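Local coordinates for protein copper-containing nitrite reductase (Thermus scotoductus, PDB 6HBE) that probably reduces nitrite to nitric oxide at copper centres, working as a homotrimer whose subunits each carry three domains, at residues C[145-150]-C[222-227]; C[87-92]-C[99-104]; C[308-311]-C[317-320]; C[315-318]-C[322-325]. All blocks are in the same frame, centred on the assembly; numbering follows the deposited sequence. Where two conformers were deposited one is given.

Overall arrangement
Following the chain from the N terminus, contact 2 closes a short loop between helix 87-90 and strand 98-104 in the first domain. Contact 1 closes a much longer one, carrying helix 143-148 over to strand 222-227 of the second domain. Contacts 3 and 4 lie on the opposite side of the chain's centre, about 45 and 49 Å from contact 1 between centres. They follow where the chain passes from strand 309-311, at the other edge of the first-domain sheet that contact 2 reaches, to strand 324-326 of the C-terminal domain. They share Ala317 and Ser318, so their loops overlap without nesting; the salt bridge of Arg309 and Glu322 joins them, and both touch the third subunit.

Contact 1 of 4, residues C[145-150]-C[222-227]; sequences ERELGR and FEYMYY
A single hydrogen bond carries the whole contact between Glu147 and Tyr224: the phenol OH of Tyr224 donates to Glu147 OE1 at 2.7 Å, and only these two residues touch. The side chains approach from opposite directions. OE1 sits at the edge of the ring, near its plane, and receives the proton on its syn lone pair, while the carboxylate plane is turned 67° from that of the ring. Glu147 reaches across because its chain is extended beyond CG (chi2 172°). The other oxygen, OE2, forms a salt bridge with Arg143 one helical turn earlier, so the carboxylate is held at both oxygens. Glutamate suits an exposed helix position, and its length lets it span the gap; tyrosine can bury its ring against Met144 and Leu234 while offering its hydroxyl to the exposed Glu147. A phenylalanine here would keep the ring but would probably leave Glu147 OE1 without this donor and the carboxylate freer to turn. In strand 222-227 two consecutive residues, Glu223 and Tyr224, stand opposite the single Glu252 of the neighbouring strand, a classic beta bulge in a sheet of the second cupredoxin-type domain, against which helix 143-148 packs.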
loop_
_atom_site.group_PDB
_atom_site.type_symbol
_atom_site.label_atom_id
_atom_site.label_comp_id
_atom_site.label_asym_id
_atom_site.label_seq_id
_atom_site.Cartn_x
_atom_site.Cartn_y
_atom_site.Cartn_z
ATOM N N GLU C 145 6.148 -35.740 -0.888
ATOM C CA GLU C 145 5.999 -36.892 0.024
ATOM C C GLU C 145 5.704 -38.172 -0.766
ATOM O O GLU C 145 6.336 -39.200 -0.538
ATOM C CB GLU C 145 4.906 -36.666 1.071
ATOM C CG GLU C 145 4.619 -37.904 1.942
ATOM C CD GLU C 145 3.963 -37.608 3.293
ATOM O OE1 GLU C 145 3.688 -36.434 3.649
ATOM O OE2 GLU C 145 3.726 -38.586 4.033
ATOM N N ARG C 146 4.774 -38.101 -1.703
ATOM C CA ARG C 146 4.438 -39.264 -2.535
ATOM C C ARG C 146 5.687 -39.753 -3.270
ATOM O O ARG C 146 6.059 -40.924 -3.134
ATOM C CB ARG C 146 3.304 -38.950 -3.520
ATOM C CG ARG C 146 2.930 -40.132 -4.415
ATOM C CD ARG C 146 1.727 -39.894 -5.332
ATOM N NE ARG C 146 1.965 -38.862 -6.354
ATOM C CZ ARG C 146 1.476 -37.615 -6.374
ATOM N NH1 ARG C 146 0.680 -37.140 -5.417
ATOM N NH2 ARG C 146 1.805 -36.815 -7.386
ATOM N N GLU C 147 6.338 -38.846 -4.006
ATOM C CA GLU C 147 7.566 -39.148 -4.771
ATOM C C GLU C 147 8.731 -39.713 -3.961
ATOM O O GLU C 147 9.433 -40.591 -4.453
ATOM C CB GLU C 147 8.052 -37.916 -5.571
ATOM C CG GLU C 147 7.138 -37.537 -6.748
ATOM C CD GLU C 147 7.503 -36.210 -7.410
ATOM O OE1 GLU C 147 8.314 -35.435 -6.867
ATOM O OE2 GLU C 147 6.997 -35.927 -8.494
ATOM N N LEU C 148 8.964 -39.222 -2.746
ATOM C CA LEU C 148 10.080 -39.710 -1.938
ATOM C C LEU C 148 9.736 -40.935 -1.076
ATOM O O LEU C 148 10.642 -41.602 -0.559
ATOM C CB LEU C 148 10.638 -38.580 -1.054
ATOM C CG LEU C 148 11.230 -37.381 -1.818
ATOM C CD1 LEU C 148 11.639 -36.303 -0.821
ATOM C CD2 LEU C 148 12.420 -37.779 -2.680
ATOM N N GLY C 149 8.446 -41.210 -0.904
ATOM C CA GLY C 149 7.973 -42.312 -0.071
ATOM C C GLY C 149 8.192 -42.096 1.414
ATOM O O GLY C 149 8.307 -43.064 2.151
ATOM N N ARG C 150 8.279 -40.834 1.853
ATOM C CA ARG C 150 8.444 -40.499 3.270
ATOM C C ARG C 150 8.029 -39.064 3.531
ATOM O O ARG C 150 7.984 -38.253 2.595
ATOM C CB ARG C 150 9.892 -40.663 3.722
ATOM C CG ARG C 150 10.866 -39.716 3.040
ATOM C CD ARG C 150 12.303 -40.147 3.242
ATOM N NE ARG C 150 13.210 -39.453 2.324
ATOM C CZ ARG C 150 13.715 -38.233 2.504
ATOM N NH1 ARG C 150 13.402 -37.493 3.571
ATOM N NH2 ARG C 150 14.538 -37.746 1.589
ATOM N N PHE C 222 11.498 -22.824 -4.953
ATOM C CA PHE C 222 10.520 -23.737 -4.362
ATOM C C PHE C 222 10.040 -24.735 -5.415
ATOM O O PHE C 222 9.596 -24.359 -6.505
ATOM C CB PHE C 222 9.296 -23.007 -3.747
ATOM C CG PHE C 222 9.636 -21.991 -2.679
ATOM C CD1 PHE C 222 10.486 -22.310 -1.642
ATOM C CD2 PHE C 222 9.045 -20.741 -2.689
ATOM C CE1 PHE C 222 10.780 -21.389 -0.635
ATOM C CE2 PHE C 222 9.339 -19.807 -1.697
ATOM C CZ PHE C 222 10.191 -20.142 -0.654
ATOM N N GLU C 223 10.123 -26.018 -5.086
ATOM C CA GLU C 223 9.830 -27.055 -6.075
ATOM C C GLU C 223 8.332 -27.173 -6.353
ATOM O O GLU C 223 7.907 -27.166 -7.523
ATOM C CB GLU C 223 10.426 -28.388 -5.636
ATOM C CG GLU C 223 11.923 -28.242 -5.296
ATOM C CD GLU C 223 12.669 -29.543 -5.239
ATOM O OE1 GLU C 223 12.483 -30.367 -6.159
ATOM O OE2 GLU C 223 13.442 -29.732 -4.276
ATOM N N TYR C 224 7.546 -27.304 -5.286
ATOM C CA TYR C 224 6.083 -27.422 -5.389
ATOM C C TYR C 224 5.426 -26.521 -4.345
ATOM O O TYR C 224 5.852 -26.517 -3.214
ATOM C CB TYR C 224 5.617 -28.865 -5.123
ATOM C CG TYR C 224 6.319 -29.950 -5.924
ATOM C CD1 TYR C 224 6.420 -29.878 -7.315
ATOM C CD2 TYR C 224 6.841 -31.088 -5.283
ATOM C CE1 TYR C 224 7.071 -30.879 -8.056
ATOM C CE2 TYR C 224 7.495 -32.102 -6.015
ATOM C CZ TYR C 224 7.610 -31.989 -7.395
ATOM O OH TYR C 224 8.238 -33.000 -8.108
ATOM N N MET C 225 4.365 -25.810 -4.721
ATOM C CA MET C 225 3.577 -25.001 -3.795
ATOM C C MET C 225 2.090 -25.260 -4.017
ATOM O O MET C 225 1.676 -25.518 -5.122
ATOM C CB MET C 225 3.846 -23.502 -3.977
ATOM C CG MET C 225 5.280 -23.135 -4.250
ATOM S SD MET C 225 5.670 -21.386 -4.051
ATOM C CE MET C 225 4.514 -20.644 -5.191
ATOM N N TYR C 226 1.304 -25.132 -2.954
ATOM C CA TYR C 226 -0.126 -25.396 -2.988
ATOM C C TYR C 226 -0.875 -24.198 -2.422
ATOM O O TYR C 226 -0.779 -23.917 -1.224
ATOM C CB TYR C 226 -0.430 -26.677 -2.200
ATOM C CG TYR C 226 0.455 -27.834 -2.617
ATOM C CD1 TYR C 226 1.694 -28.050 -2.004
ATOM C CD2 TYR C 226 0.066 -28.707 -3.635
ATOM C CE1 TYR C 226 2.521 -29.104 -2.404
ATOM C CE2 TYR C 226 0.881 -29.757 -4.034
ATOM C CZ TYR C 226 2.095 -29.963 -3.424
ATOM O OH TYR C 226 2.910 -31.005 -3.815
ATOM N N TYR C 227 -1.607 -23.487 -3.269
ATOM C CA TYR C 227 -2.380 -22.316 -2.830
ATOM C C TYR C 227 -3.512 -22.742 -1.866
ATOM O O TYR C 227 -4.237 -23.716 -2.140
ATOM C CB TYR C 227 -2.908 -21.511 -4.010
ATOM C CG TYR C 227 -3.632 -20.185 -3.672
ATOM C CD1 TYR C 227 -3.002 -19.159 -2.955
ATOM C CD2 TYR C 227 -4.935 -19.954 -4.105
ATOM C CE1 TYR C 227 -3.667 -17.958 -2.671
ATOM C CE2 TYR C 227 -5.608 -18.759 -3.846
ATOM C CZ TYR C 227 -4.976 -17.755 -3.130
ATOM O OH TYR C 227 -5.703 -16.586 -2.872
#

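Contact 2 of 4, residues C[87-92]-C[99-104]; sequences SRFLGN and REFSFT
Arg99, Phe101 and Phe89 bury the most surface here, joining the start of an outer strand to helix 87-90 and the turn that follows it. Arg99 bends at chi2 (-75°), which brings its guanidinium up to the carbonyls at the helix end. NH1 donates to two backbone carbonyls: Gly91 O at 2.9 Å, and Phe89 O at 3.2 Å, a straight bond (163°) lying in the guanidinium plane but reaching the carbonyl from above its own plane. NH2 adds a weak bond to Gly91 O, and NE is paired with Glu97. Arginine suits this place because its several N-H groups can serve more than one carbonyl around the helix end. A methionine in its place would probably leave the carbonyl of Gly91 without its donors and let the turn shift. A water also donates to Phe89 O. Phe101 CD1 meets Phe89 CB at 3.6 Å; the two rings are nearly parallel (24°) but slid apart, with little overlap. Leu90 CD1 lies 3.8 Å from Phe101 CD2, across the ring. Gly91 lies about 8 Å from the side chains of His75 and Cys115, so this turn flanks the type 1 copper site of a cupredoxin domain.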
loop_
_atom_site.group_PDB
_atom_site.type_symbol
_atom_site.label_atom_id
_atom_site.label_comp_id
_atom_site.label_asym_id
_atom_site.label_seq_id
_atom_site.Cartn_x
_atom_site.Cartn_y
_atom_site.Cartn_z
ATOM N N SER C 87 -20.777 -17.137 13.423
ATOM C CA SER C 87 -21.040 -15.914 14.195
ATOM C C SER C 87 -22.128 -16.083 15.273
ATOM O O SER C 87 -22.018 -15.501 16.352
ATOM C CB SER C 87 -21.410 -14.731 13.272
ATOM O OG SER C 87 -22.562 -15.001 12.490
ATOM N N ARG C 88 -23.145 -16.906 15.002
ATOM C CA ARG C 88 -24.233 -17.136 16.000
ATOM C C ARG C 88 -23.707 -17.826 17.258
ATOM O O ARG C 88 -24.207 -17.582 18.364
ATOM C CB ARG C 88 -25.363 -18.015 15.436
ATOM C CG ARG C 88 -26.320 -17.329 14.470
ATOM C CD ARG C 88 -27.264 -18.342 13.821
ATOM N NE ARG C 88 -28.044 -19.082 14.809
ATOM C CZ ARG C 88 -28.650 -20.251 14.606
ATOM N NH1 ARG C 88 -28.606 -20.879 13.441
ATOM N NH2 ARG C 88 -29.309 -20.819 15.602
ATOM N N PHE C 89 -22.712 -18.692 17.066
ATOM C CA PHE C 89 -22.201 -19.572 18.103
ATOM C C PHE C 89 -20.948 -19.035 18.778
ATOM O O PHE C 89 -20.753 -19.288 19.956
ATOM C CB PHE C 89 -21.964 -20.968 17.518
ATOM C CG PHE C 89 -23.165 -21.521 16.803
ATOM C CD1 PHE C 89 -24.321 -21.854 17.513
ATOM C CD2 PHE C 89 -23.176 -21.661 15.427
ATOM C CE1 PHE C 89 -25.453 -22.329 16.852
ATOM C CE2 PHE C 89 -24.301 -22.153 14.759
ATOM C CZ PHE C 89 -25.448 -22.478 15.476
ATOM N N LEU C 90 -20.121 -18.265 18.052
ATOM C CA LEU C 90 -18.832 -17.777 18.561
ATOM C C LEU C 90 -18.666 -16.266 18.572
ATOM O O LEU C 90 -17.614 -15.761 18.978
ATOM C CB LEU C 90 -17.700 -18.380 17.714
ATOM C CG LEU C 90 -17.502 -19.899 17.773
ATOM C CD1 LEU C 90 -16.484 -20.375 16.746
ATOM C CD2 LEU C 90 -17.066 -20.347 19.157
ATOM N N GLY C 91 -19.686 -15.522 18.154
ATOM C CA GLY C 91 -19.616 -14.066 18.188
ATOM C C GLY C 91 -20.172 -13.455 19.439
ATOM O O GLY C 91 -20.942 -14.101 20.160
ATOM N N ASN C 92 -19.776 -12.204 19.702
ATOM C CA ASN C 92 -20.346 -11.374 20.774
ATOM C C ASN C 92 -20.277 -12.053 22.152
ATOM O O ASN C 92 -21.287 -12.177 22.892
ATOM C CB ASN C 92 -21.798 -10.978 20.419
ATOM C CG ASN C 92 -22.315 -9.804 21.224
ATOM O OD1 ASN C 92 -21.569 -9.015 21.799
ATOM N ND2 ASN C 92 -23.631 -9.679 21.257
ATOM N N ARG C 99 -18.159 -20.313 25.305
ATOM C CA ARG C 99 -18.910 -20.996 24.244
ATOM C C ARG C 99 -18.259 -22.311 23.889
ATOM O O ARG C 99 -17.050 -22.454 23.973
ATOM C CB ARG C 99 -19.019 -20.146 22.969
ATOM C CG ARG C 99 -19.566 -18.729 23.164
ATOM C CD ARG C 99 -21.079 -18.663 23.393
ATOM N NE ARG C 99 -21.491 -17.274 23.680
ATOM C CZ ARG C 99 -21.658 -16.331 22.747
ATOM N NH1 ARG C 99 -21.505 -16.607 21.448
ATOM N NH2 ARG C 99 -21.982 -15.096 23.111
ATOM N N GLU C 100 -19.077 -23.247 23.429
ATOM C CA GLU C 100 -18.634 -24.553 22.958
ATOM C C GLU C 100 -19.154 -24.657 21.539
ATOM O O GLU C 100 -20.322 -24.334 21.320
ATOM C CB GLU C 100 -19.272 -25.678 23.802
ATOM C CG GLU C 100 -19.002 -25.592 25.299
ATOM C CD GLU C 100 -17.555 -25.874 25.674
ATOM O OE1 GLU C 100 -16.833 -26.450 24.835
ATOM O OE2 GLU C 100 -17.130 -25.502 26.794
ATOM N N PHE C 101 -18.309 -25.086 20.594
ATOM C CA PHE C 101 -18.686 -25.236 19.181
ATOM C C PHE C 101 -17.924 -26.386 18.508
ATOM O O PHE C 101 -16.720 -26.561 18.716
ATOM C CB PHE C 101 -18.431 -23.884 18.474
ATOM C CG PHE C 101 -18.730 -23.883 16.992
ATOM C CD1 PHE C 101 -20.040 -23.801 16.529
ATOM C CD2 PHE C 101 -17.699 -23.921 16.063
ATOM C CE1 PHE C 101 -20.322 -23.782 15.172
ATOM C CE2 PHE C 101 -17.971 -23.897 14.693
ATOM C CZ PHE C 101 -19.282 -23.831 14.244
ATOM N N SER C 102 -18.608 -27.170 17.696
ATOM C CA SER C 102 -17.970 -28.218 16.912
ATOM C C SER C 102 -18.261 -28.065 15.427
ATOM O O SER C 102 -19.350 -27.624 15.069
ATOM C CB SER C 102 -18.460 -29.597 17.371
ATOM O OG SER C 102 -18.442 -29.647 18.785
ATOM N N PHE C 103 -17.300 -28.470 14.594
ATOM C CA PHE C 103 -17.439 -28.537 13.133
ATOM C C PHE C 103 -16.580 -29.658 12.599
ATOM O O PHE C 103 -15.676 -30.090 13.281
ATOM C CB PHE C 103 -17.076 -27.195 12.452
ATOM C CG PHE C 103 -15.637 -26.775 12.624
ATOM C CD1 PHE C 103 -15.221 -26.122 13.772
ATOM C CD2 PHE C 103 -14.699 -27.038 11.626
ATOM C CE1 PHE C 103 -13.887 -25.744 13.941
ATOM C CE2 PHE C 103 -13.364 -26.651 11.776
ATOM C CZ PHE C 103 -12.960 -26.005 12.935
ATOM N N THR C 104 -16.874 -30.143 11.396
ATOM C CA THR C 104 -16.018 -31.088 10.711
ATOM C C THR C 104 -15.052 -30.354 9.767
ATOM O O THR C 104 -15.469 -29.452 9.041
ATOM C CB THR C 104 -16.865 -32.103 9.912
ATOM O OG1 THR C 104 -17.773 -32.736 10.822
ATOM C CG2 THR C 104 -16.014 -33.178 9.303
HETATM O O HOH W 1 -22.204 -21.453 21.028
#

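Contact 3 of 4, residues C[308-311]-C[317-320]; sequences KRVV and ASPG
Val310 meets Ser318 with CG1 anti to the backbone N (chi1 -176°), which leaves CG2 beside that nitrogen and 4.1 Å from Ser318 CB. Arg309 takes a like first torsion (chi1 172°) that carries CG alongside Ser318 O at 3.9 Å, then bends at chi3 to send its guanidinium off to Glu322 and to Glu376 of the third subunit. The backbones of Val310 and Ser318 form a lone antiparallel hydrogen-bonded pair: Val310 N donates to Ser318 O at 2.9 Å, and Ser318 N to Val310 O at 3.0 Å. Beside these bonds Val310 CB lies 4.0 Å from Ser318 CB. Ser318 O also receives a CA-H contact from Arg309, 3.5 Å from its CA, and Ala317 CB rests 3.3 Å from Val310 O. Alanine, small and apolar, fits close to that carbonyl. A branched valine suits a buried strand position, whereas the small serine fits the more exposed loop. Pro319 follows with a cis peptide, and its CD comes near Lys308 O. Chemically the grip is backbone to backbone, with little dependence on side-chain polarity, leaving the charged ends of Lys308 and Arg309 to reach the third subunit.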
loop_
_atom_site.group_PDB
_atom_site.type_symbol
_atom_site.label_atom_id
_atom_site.label_comp_id
_atom_site.label_asym_id
_atom_site.label_seq_id
_atom_site.Cartn_x
_atom_site.Cartn_y
_atom_site.Cartn_z
ATOM N N LYS C 308 12.874 0.463 26.051
ATOM C CA LYS C 308 13.156 1.663 25.240
ATOM C C LYS C 308 11.948 2.205 24.473
ATOM O O LYS C 308 11.939 3.365 24.098
ATOM C CB LYS C 308 14.412 1.524 24.360
ATOM C CG LYS C 308 14.467 0.364 23.414
ATOM C CD LYS C 308 15.878 0.165 22.847
ATOM C CE LYS C 308 15.878 -1.114 22.018
ATOM N NZ LYS C 308 17.087 -1.326 21.151
ATOM N N ARG C 309 10.903 1.395 24.315
ATOM C CA ARG C 309 9.701 1.825 23.601
ATOM C C ARG C 309 8.531 0.960 24.047
ATOM O O ARG C 309 8.694 -0.266 24.228
ATOM C CB ARG C 309 9.929 1.705 22.072
ATOM C CG ARG C 309 8.698 1.936 21.209
ATOM C CD ARG C 309 9.020 2.017 19.718
ATOM N NE ARG C 309 9.301 3.385 19.268
ATOM C CZ ARG C 309 9.850 3.721 18.093
ATOM N NH1 ARG C 309 10.188 2.790 17.182
ATOM N NH2 ARG C 309 10.057 5.017 17.825
ATOM N N VAL C 310 7.377 1.595 24.274
ATOM C CA VAL C 310 6.110 0.886 24.423
ATOM C C VAL C 310 5.150 1.351 23.340
ATOM O O VAL C 310 4.826 2.527 23.258
ATOM C CB VAL C 310 5.432 1.134 25.802
ATOM C CG1 VAL C 310 4.166 0.274 25.930
ATOM C CG2 VAL C 310 6.413 0.820 26.918
ATOM N N VAL C 311 4.678 0.400 22.532
ATOM C CA VAL C 311 3.791 0.655 21.399
ATOM C C VAL C 311 2.378 0.258 21.853
ATOM O O VAL C 311 2.215 -0.788 22.487
ATOM C CB VAL C 311 4.204 -0.213 20.179
ATOM C CG1 VAL C 311 3.303 0.074 18.976
ATOM C CG2 VAL C 311 5.683 -0.000 19.825
ATOM N N ALA C 317 1.263 5.662 24.404
ATOM C CA ALA C 317 2.527 4.981 24.111
ATOM C C ALA C 317 3.682 5.714 24.767
ATOM O O ALA C 317 3.496 6.856 25.185
ATOM C CB ALA C 317 2.720 4.922 22.608
ATOM N N SER C 318 4.859 5.067 24.833
ATOM C CA SER C 318 6.100 5.653 25.400
ATOM C C SER C 318 7.313 5.549 24.467
ATOM O O SER C 318 7.474 4.507 23.816
ATOM C CB SER C 318 6.491 4.927 26.695
ATOM O OG SER C 318 5.406 4.973 27.580
ATOM N N PRO C 319 8.207 6.543 24.451
ATOM C CA PRO C 319 8.095 7.784 25.236
ATOM C C PRO C 319 6.960 8.678 24.731
ATOM O O PRO C 319 6.679 8.699 23.534
ATOM C CB PRO C 319 9.451 8.463 25.034
ATOM C CG PRO C 319 10.016 7.878 23.761
ATOM C CD PRO C 319 9.421 6.509 23.614
ATOM N N GLY C 320 6.298 9.385 25.641
ATOM C CA GLY C 320 5.139 10.199 25.273
ATOM C C GLY C 320 5.415 11.340 24.298
ATOM O O GLY C 320 4.530 11.729 23.517
#

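Contact 4 of 4, residues C[315-318]-C[322-325]; sequences GLAS and EHTV
Glu322 faces Ser318 across a water, its OE2 standing 4.1 Å from Ser318 O. The water lies 2.8 Å from Glu322 OE2 and 3.1 Å from Ser318 O, within hydrogen-bonding reach of either, though it has more acceptors around it than protons to give. Glu322 holds CG between the backbone N and the carbonyl carbon (chi1 68°), and an extended chain from there carries the carboxylate back toward the loop. OE1 forms salt bridges with Arg309 of the same chain and with Arg413 of the third subunit; a glutamate is long enough to meet them while OE2 turns to the water. His323 comes next, and its ring does the touching: NE2 lies 3.3 Å from Ala317 CB and CD2 3.6 Å from the same methyl, reached obliquely. NE2 is also hydrogen-bonded to the water, 3.1 Å away in the ring plane, so one histidine serves both apolar and polar neighbours. Alanine suits its post because a methyl can lie this close to the imidazole. Beyond this, Thr324 OG1 ties back to Gly320 O, and Val325 pairs with Val362 and Glu364. The segment thus enters an edge strand of the C-terminal, plastocyanin-like cupredoxin domain.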
loop_
_atom_site.group_PDB
_atom_site.type_symbol
_atom_site.label_atom_id
_atom_site.label_comp_id
_atom_site.label_asym_id
_atom_site.label_seq_id
_atom_site.Cartn_x
_atom_site.Cartn_y
_atom_site.Cartn_z
ATOM N N GLY C 315 -4.090 3.268 22.801
ATOM C CA GLY C 315 -3.906 4.065 24.037
ATOM C C GLY C 315 -2.619 4.842 24.054
ATOM O O GLY C 315 -2.079 5.178 23.001
ATOM N N LEU C 316 -2.125 5.149 25.256
ATOM C CA LEU C 316 -0.938 5.972 25.411
ATOM C C LEU C 316 0.329 5.125 25.175
ATOM O O LEU C 316 0.459 4.015 25.694
ATOM C CB LEU C 316 -0.906 6.604 26.812
ATOM C CG LEU C 316 -2.122 7.463 27.205
ATOM C CD1 LEU C 316 -1.944 7.991 28.633
ATOM C CD2 LEU C 316 -2.357 8.624 26.243
ATOM N N ALA C 317 1.263 5.662 24.404
ATOM C CA ALA C 317 2.527 4.981 24.111
ATOM C C ALA C 317 3.682 5.714 24.767
ATOM O O ALA C 317 3.496 6.856 25.185
ATOM C CB ALA C 317 2.720 4.922 22.608
ATOM N N SER C 318 4.859 5.067 24.833
ATOM C CA SER C 318 6.100 5.653 25.400
ATOM C C SER C 318 7.313 5.549 24.467
ATOM O O SER C 318 7.474 4.507 23.816
ATOM C CB SER C 318 6.491 4.927 26.695
ATOM O OG SER C 318 5.406 4.973 27.580
ATOM N N GLU C 322 7.190 11.561 21.597
ATOM C CA GLU C 322 7.130 11.218 20.167
ATOM C C GLU C 322 5.693 11.104 19.631
ATOM O O GLU C 322 5.532 10.990 18.425
ATOM C CB GLU C 322 7.983 9.969 19.820
ATOM C CG GLU C 322 7.522 8.618 20.360
ATOM C CD GLU C 322 8.386 7.434 19.885
ATOM O OE1 GLU C 322 9.409 7.649 19.215
ATOM O OE2 GLU C 322 8.065 6.269 20.207
ATOM N N HIS C 323 4.669 11.136 20.509
ATOM C CA HIS C 323 3.251 11.177 20.094
ATOM C C HIS C 323 2.500 12.476 20.430
ATOM O O HIS C 323 1.267 12.523 20.327
ATOM C CB HIS C 323 2.516 10.008 20.738
ATOM C CG HIS C 323 3.099 8.680 20.390
ATOM N ND1 HIS C 323 2.762 8.005 19.240
ATOM C CD2 HIS C 323 4.016 7.911 21.024
ATOM C CE1 HIS C 323 3.438 6.873 19.180
ATOM N NE2 HIS C 323 4.199 6.785 20.254
ATOM N N THR C 324 3.246 13.514 20.808
ATOM C CA THR C 324 2.697 14.782 21.306
ATOM C C THR C 324 2.721 15.872 20.233
ATOM O O THR C 324 3.756 16.104 19.634
ATOM C CB THR C 324 3.529 15.278 22.518
ATOM O OG1 THR C 324 3.505 14.275 23.548
ATOM C CG2 THR C 324 2.976 16.593 23.081
ATOM N N VAL C 325 1.585 16.532 20.019
ATOM C CA VAL C 325 1.480 17.710 19.178
ATOM C C VAL C 325 1.298 18.944 20.102
ATOM O O VAL C 325 0.285 19.033 20.790
ATOM C CB VAL C 325 0.279 17.595 18.219
ATOM C CG1 VAL C 325 0.017 18.919 17.501
ATOM C CG2 VAL C 325 0.509 16.497 17.170
HETATM O O HOH W 2 6.083 4.504 21.090
#